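Local coordinates for peptidase M16 inactive domain family protein (Pseudomonas fluorescens, PDB 3GWB) that is an M16-family protein of the inactive-domain type, possibly a metal-binding hydrolase, whose specific function is not known, at residues W17-A20 and K24-F27; L38-A43 and A215-A220. All coordinates share one frame; numbering follows the deposited sequence.

Overall arrangement
Both contacts build the same half of the chain, around one mixed beta-sheet and the helix 207-220 that lies on it, and their centres are about 9 Å apart. Contact 1 is a hairpin at the sheet's outer margin, partly buried, where backbone hydrogen bonds combine with an indole laid over a valine. Contact 2 lies deeper in the same layer, wholly buried and wholly apolar, with strand 35-42, one of the two middle strands, meeting the helix through methyl groups alone. Helix 207-220 serves both, since it also touches Trp17, Val25 and Phe27 of the hairpin. The two join directly where Thr19 OG1 and Ser218 OG are probably hydrogen-bonded at 2.8 Å.

Contact 1: W17-A20 and K24-F27; sequences WSTA and KVLF
Trp17 and Val25 are paired across an antiparallel beta hairpin, strands 15-18 and 24-29, at the margin of the mixed sheet. They form a hydrogen-bonded pair: Val25 N gives to Trp17 O at 2.8 Å, almost in line with the carbonyl (C=O...N 169°), while Trp17 N gives to Val25 O at 3.1 Å. Thr16 OG1 also bonds to Val25 O. The tight packing is on the face carrying both side chains. The first torsion of Trp17 (chi1 64°) holds CG between its own backbone N and carbonyl carbon, folding the indole across the neighbouring strand. Val25 CB lies over the five-membered ring, 3.8 Å from its centroid, as a CH-pi contact; Val25 CG1 presses on the same face nearer the rim, 3.4 Å from Trp17 CZ2. Farther along, the six-membered ring reaches Phe27, with Trp17 CH2 3.7 Å from Phe27 CB. Helix 207-220 adds Arg207 and Glu211 against the indole and Ala214 against Val25. Cutting Trp17 back to an alanine would probably strip Val25 CB and CG1 of their aromatic cover, remove the contact with Phe27 CB and open a gap beside helix 207-220. The other face is loose: Ser18 and Lys24 form a non-hydrogen-bonded pair, Ser18 is exposed, and Ser18 OG comes no closer to Lys24 than 4.4 Å, at CA. Toward the turn, Thr19 OG1 bonds to Ala23 N and Ser218 OG, while its methyl CG2 rests 3.7 Å from Val25 CG2.

Contact 2: L38-A43 and A215-A220; sequences LRLIFA and AQVSAA
Leu40 and Val217 mark the closest passage of the two backbones, with 9.2 Å between their CA atoms, a spacing that leaves side chains to bridge strand 35-42 and helix 207-220. No hydrogen bond crosses. The extended strand 38-42 turns Leu38 and Leu40, two residues apart, to the helix, and bonds its backbone to its sheet neighbours 95-102 and 197-203; the helix keeps its own bonds, such as Ala219 N to Ala215 O at 3.0 Å. From the segment 215-220, Val217 alone reaches this strand, and its two methyls take different leucines. CG1, set anti to the backbone N (chi1 174°), meets Leu40 tip to tip, 3.6 Å from Leu40 CD2. CG2 takes Leu38, lying 3.9 Å from Leu38 CD2, and here the two side chains run alongside one another, pointing opposite ways. One beta-branched residue thus spans two leucines of the same sheet face. Leu38 also touches Leu112 and Phe115 of helix 105-120, and Ile199 and Leu201 of strand 197-203, while Leu40 touches Val197, so the contact sits among other apolar side chains of the sheet and helix 105-120. Ser218 points away from the strand, its OG hydrogen-bonded to Glu21 OE1. This is the helix-on-sheet layer of an alpha/beta domain, consistent with the M16 fold, in which a helix packs on one face of a mixed sheet and joins it through aliphatic side chains.

Contact 1: W17-A20 and K24-F27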
loop_
_atom_site.group_PDB
_atom_site.type_symbol
_atom_site.label_atom_id
_atom_site.label_comp_id
_atom_site.label_asym_id
_atom_site.label_seq_id
_atom_site.Cartn_x
_atom_site.Cartn_y
_atom_site.Cartn_z
ATOM N N TRP A 17 21.385 -21.199 15.928
ATOM C CA TRP A 17 21.757 -21.339 17.327
ATOM C C TRP A 17 20.644 -20.702 18.138
ATOM O O TRP A 17 19.693 -20.160 17.567
ATOM C CB TRP A 17 23.106 -20.652 17.605
ATOM C CG TRP A 17 23.140 -19.149 17.411
ATOM C CD1 TRP A 17 22.882 -18.189 18.353
ATOM C CD2 TRP A 17 23.475 -18.441 16.205
ATOM N NE1 TRP A 17 23.045 -16.933 17.811
ATOM C CE2 TRP A 17 23.411 -17.060 16.498
ATOM C CE3 TRP A 17 23.833 -18.842 14.911
ATOM C CZ2 TRP A 17 23.681 -16.078 15.536
ATOM C CZ3 TRP A 17 24.102 -17.862 13.957
ATOM C CH2 TRP A 17 24.029 -16.501 14.276
ATOM N N SER A 18 20.741 -20.797 19.461
ATOM C CA SER A 18 19.742 -20.208 20.334
ATOM C C SER A 18 20.416 -19.225 21.276
ATOM O O SER A 18 21.610 -19.342 21.550
ATOM C CB SER A 18 19.035 -21.298 21.144
ATOM O OG SER A 18 18.281 -22.142 20.289
ATOM N N THR A 19 19.661 -18.246 21.758
ATOM C CA THR A 19 20.216 -17.271 22.698
ATOM C C THR A 19 19.977 -17.802 24.111
ATOM O O THR A 19 19.277 -18.802 24.300
ATOM C CB THR A 19 19.515 -15.903 22.589
ATOM O OG1 THR A 19 18.136 -16.053 22.952
ATOM C CG2 THR A 19 19.627 -15.347 21.168
ATOM N N ALA A 20 20.541 -17.126 25.104
ATOM C CA ALA A 20 20.376 -17.545 26.496
ATOM C C ALA A 20 18.918 -17.498 26.951
ATOM O O ALA A 20 18.572 -18.112 27.961
ATOM C CB ALA A 20 21.237 -16.676 27.411
ATOM N N LYS A 24 15.199 -18.713 19.022
ATOM C CA LYS A 24 15.802 -19.424 17.905
ATOM C C LYS A 24 16.393 -18.399 16.938
ATOM O O LYS A 24 15.701 -17.482 16.508
ATOM C CB LYS A 24 14.742 -20.248 17.176
ATOM C CG LYS A 24 13.938 -21.166 18.072
ATOM C CD LYS A 24 12.811 -21.851 17.296
ATOM C CE LYS A 24 13.359 -22.765 16.208
ATOM N NZ LYS A 24 14.209 -23.835 16.794
ATOM N N VAL A 25 17.667 -18.553 16.607
ATOM C CA VAL A 25 18.336 -17.645 15.677
ATOM C C VAL A 25 18.742 -18.345 14.369
ATOM O O VAL A 25 19.298 -19.447 14.389
ATOM C CB VAL A 25 19.627 -17.047 16.304
ATOM C CG1 VAL A 25 20.237 -16.027 15.360
ATOM C CG2 VAL A 25 19.325 -16.409 17.649
ATOM N N LEU A 26 18.449 -17.714 13.233
ATOM C CA LEU A 26 18.854 -18.256 11.932
ATOM C C LEU A 26 19.578 -17.133 11.202
ATOM O O LEU A 26 19.105 -15.989 11.173
ATOM C CB LEU A 26 17.654 -18.733 11.117
ATOM C CG LEU A 26 17.026 -20.042 11.601
ATOM C CD1 LEU A 26 16.153 -19.786 12.834
ATOM C CD2 LEU A 26 16.201 -20.634 10.474
ATOM N N PHE A 27 20.712 -17.455 10.600
ATOM C CA PHE A 27 21.524 -16.444 9.940
ATOM C C PHE A 27 22.165 -16.888 8.636
ATOM O O PHE A 27 22.631 -18.025 8.510
ATOM C CB PHE A 27 22.617 -16.002 10.918
ATOM C CG PHE A 27 23.732 -15.222 10.286
ATOM C CD1 PHE A 27 23.510 -13.948 9.768
ATOM C CD2 PHE A 27 25.018 -15.756 10.234
ATOM C CE1 PHE A 27 24.558 -13.222 9.199
ATOM C CE2 PHE A 27 26.067 -15.038 9.669
ATOM C CZ PHE A 27 25.838 -13.770 9.158
#

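Contact 2: L38-A43 and A215-A220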
loop_
_atom_site.group_PDB
_atom_site.type_symbol
_atom_site.label_atom_id
_atom_site.label_comp_id
_atom_site.label_asym_id
_atom_site.label_seq_id
_atom_site.Cartn_x
_atom_site.Cartn_y
_atom_site.Cartn_z
ATOM N N LEU A 38 16.960 -7.752 9.597
ATOM C CA LEU A 38 16.701 -8.427 10.862
ATOM C C LEU A 38 15.188 -8.592 10.936
ATOM O O LEU A 38 14.441 -7.628 10.769
ATOM C CB LEU A 38 17.196 -7.580 12.039
ATOM C CG LEU A 38 16.809 -8.016 13.457
ATOM C CD1 LEU A 38 17.350 -9.408 13.740
ATOM C CD2 LEU A 38 17.367 -7.010 14.468
ATOM N N ARG A 39 14.735 -9.813 11.181
ATOM C CA ARG A 39 13.308 -10.073 11.256
ATOM C C ARG A 39 13.013 -10.896 12.501
ATOM O O ARG A 39 13.691 -11.885 12.781
ATOM C CB ARG A 39 12.862 -10.817 9.992
ATOM C CG ARG A 39 11.357 -10.983 9.809
ATOM C CD ARG A 39 11.085 -11.690 8.482
ATOM N NE ARG A 39 9.668 -11.962 8.234
ATOM C CZ ARG A 39 8.781 -11.052 7.842
ATOM N NH1 ARG A 39 9.153 -9.793 7.649
ATOM N NH2 ARG A 39 7.518 -11.409 7.633
ATOM N N LEU A 40 12.019 -10.454 13.261
ATOM C CA LEU A 40 11.607 -11.138 14.484
ATOM C C LEU A 40 10.206 -11.677 14.266
ATOM O O LEU A 40 9.285 -10.937 13.920
ATOM C CB LEU A 40 11.610 -10.174 15.674
ATOM C CG LEU A 40 12.923 -9.894 16.419
ATOM C CD1 LEU A 40 14.060 -9.623 15.447
ATOM C CD2 LEU A 40 12.712 -8.711 17.358
ATOM N N ILE A 41 10.050 -12.978 14.456
ATOM C CA ILE A 41 8.755 -13.605 14.285
ATOM C C ILE A 41 8.301 -14.125 15.639
ATOM O O ILE A 41 8.954 -14.992 16.214
ATOM C CB ILE A 41 8.823 -14.796 13.288
ATOM C CG1 ILE A 41 9.333 -14.332 11.918
ATOM C CG2 ILE A 41 7.439 -15.376 13.103
ATOM C CD1 ILE A 41 10.789 -13.892 11.904
ATOM N N PHE A 42 7.200 -13.582 16.151
ATOM C CA PHE A 42 6.653 -13.993 17.443
ATOM C C PHE A 42 5.384 -14.801 17.228
ATOM O O PHE A 42 4.646 -14.558 16.277
ATOM C CB PHE A 42 6.256 -12.776 18.301
ATOM C CG PHE A 42 7.386 -11.835 18.610
ATOM C CD1 PHE A 42 8.036 -11.899 19.825
ATOM C CD2 PHE A 42 7.779 -10.866 17.683
ATOM C CE1 PHE A 42 9.061 -11.015 20.129
ATOM C CE2 PHE A 42 8.810 -9.975 17.980
ATOM C CZ PHE A 42 9.450 -10.050 19.204
ATOM N N ALA A 43 5.137 -15.765 18.109
ATOM C CA ALA A 43 3.898 -16.534 18.055
ATOM C C ALA A 43 2.918 -15.621 18.796
ATOM O O ALA A 43 2.464 -15.933 19.907
ATOM C CB ALA A 43 4.058 -17.853 18.792
ATOM N N ALA A 215 21.903 -11.660 20.452
ATOM C CA ALA A 215 21.912 -11.656 21.907
ATOM C C ALA A 215 21.349 -10.350 22.453
ATOM O O ALA A 215 20.655 -10.343 23.467
ATOM C CB ALA A 215 23.320 -11.870 22.429
ATOM N N GLN A 216 21.656 -9.248 21.777
ATOM C CA GLN A 216 21.187 -7.937 22.206
ATOM C C GLN A 216 19.675 -7.798 22.068
ATOM O O GLN A 216 19.008 -7.310 22.971
ATOM C CB GLN A 216 21.879 -6.829 21.396
ATOM C CG GLN A 216 21.242 -5.460 21.576
ATOM C CD GLN A 216 21.905 -4.379 20.736
ATOM O OE1 GLN A 216 22.199 -4.586 19.555
ATOM N NE2 GLN A 216 22.129 -3.212 21.338
ATOM N N VAL A 217 19.139 -8.222 20.932
ATOM C CA VAL A 217 17.701 -8.129 20.698
ATOM C C VAL A 217 16.976 -9.040 21.692
ATOM O O VAL A 217 16.013 -8.634 22.353
ATOM C CB VAL A 217 17.354 -8.545 19.248
ATOM C CG1 VAL A 217 15.848 -8.601 19.053
ATOM C CG2 VAL A 217 17.955 -7.548 18.273
ATOM N N SER A 218 17.471 -10.266 21.809
ATOM C CA SER A 218 16.880 -11.244 22.708
ATOM C C SER A 218 16.847 -10.741 24.149
ATOM O O SER A 218 15.847 -10.913 24.835
ATOM C CB SER A 218 17.660 -12.560 22.630
ATOM O OG SER A 218 17.060 -13.550 23.443
ATOM N N ALA A 219 17.924 -10.099 24.599
ATOM C CA ALA A 219 17.996 -9.601 25.980
ATOM C C ALA A 219 17.065 -8.430 26.289
ATOM O O ALA A 219 16.694 -8.222 27.451
ATOM C CB ALA A 219 19.433 -9.206 26.324
ATOM N N ALA A 220 16.704 -7.675 25.255
ATOM C CA ALA A 220 15.833 -6.510 25.390
ATOM C C ALA A 220 14.352 -6.882 25.461
ATOM O O ALA A 220 13.535 -6.081 25.903
ATOM C CB ALA A 220 16.068 -5.541 24.219
#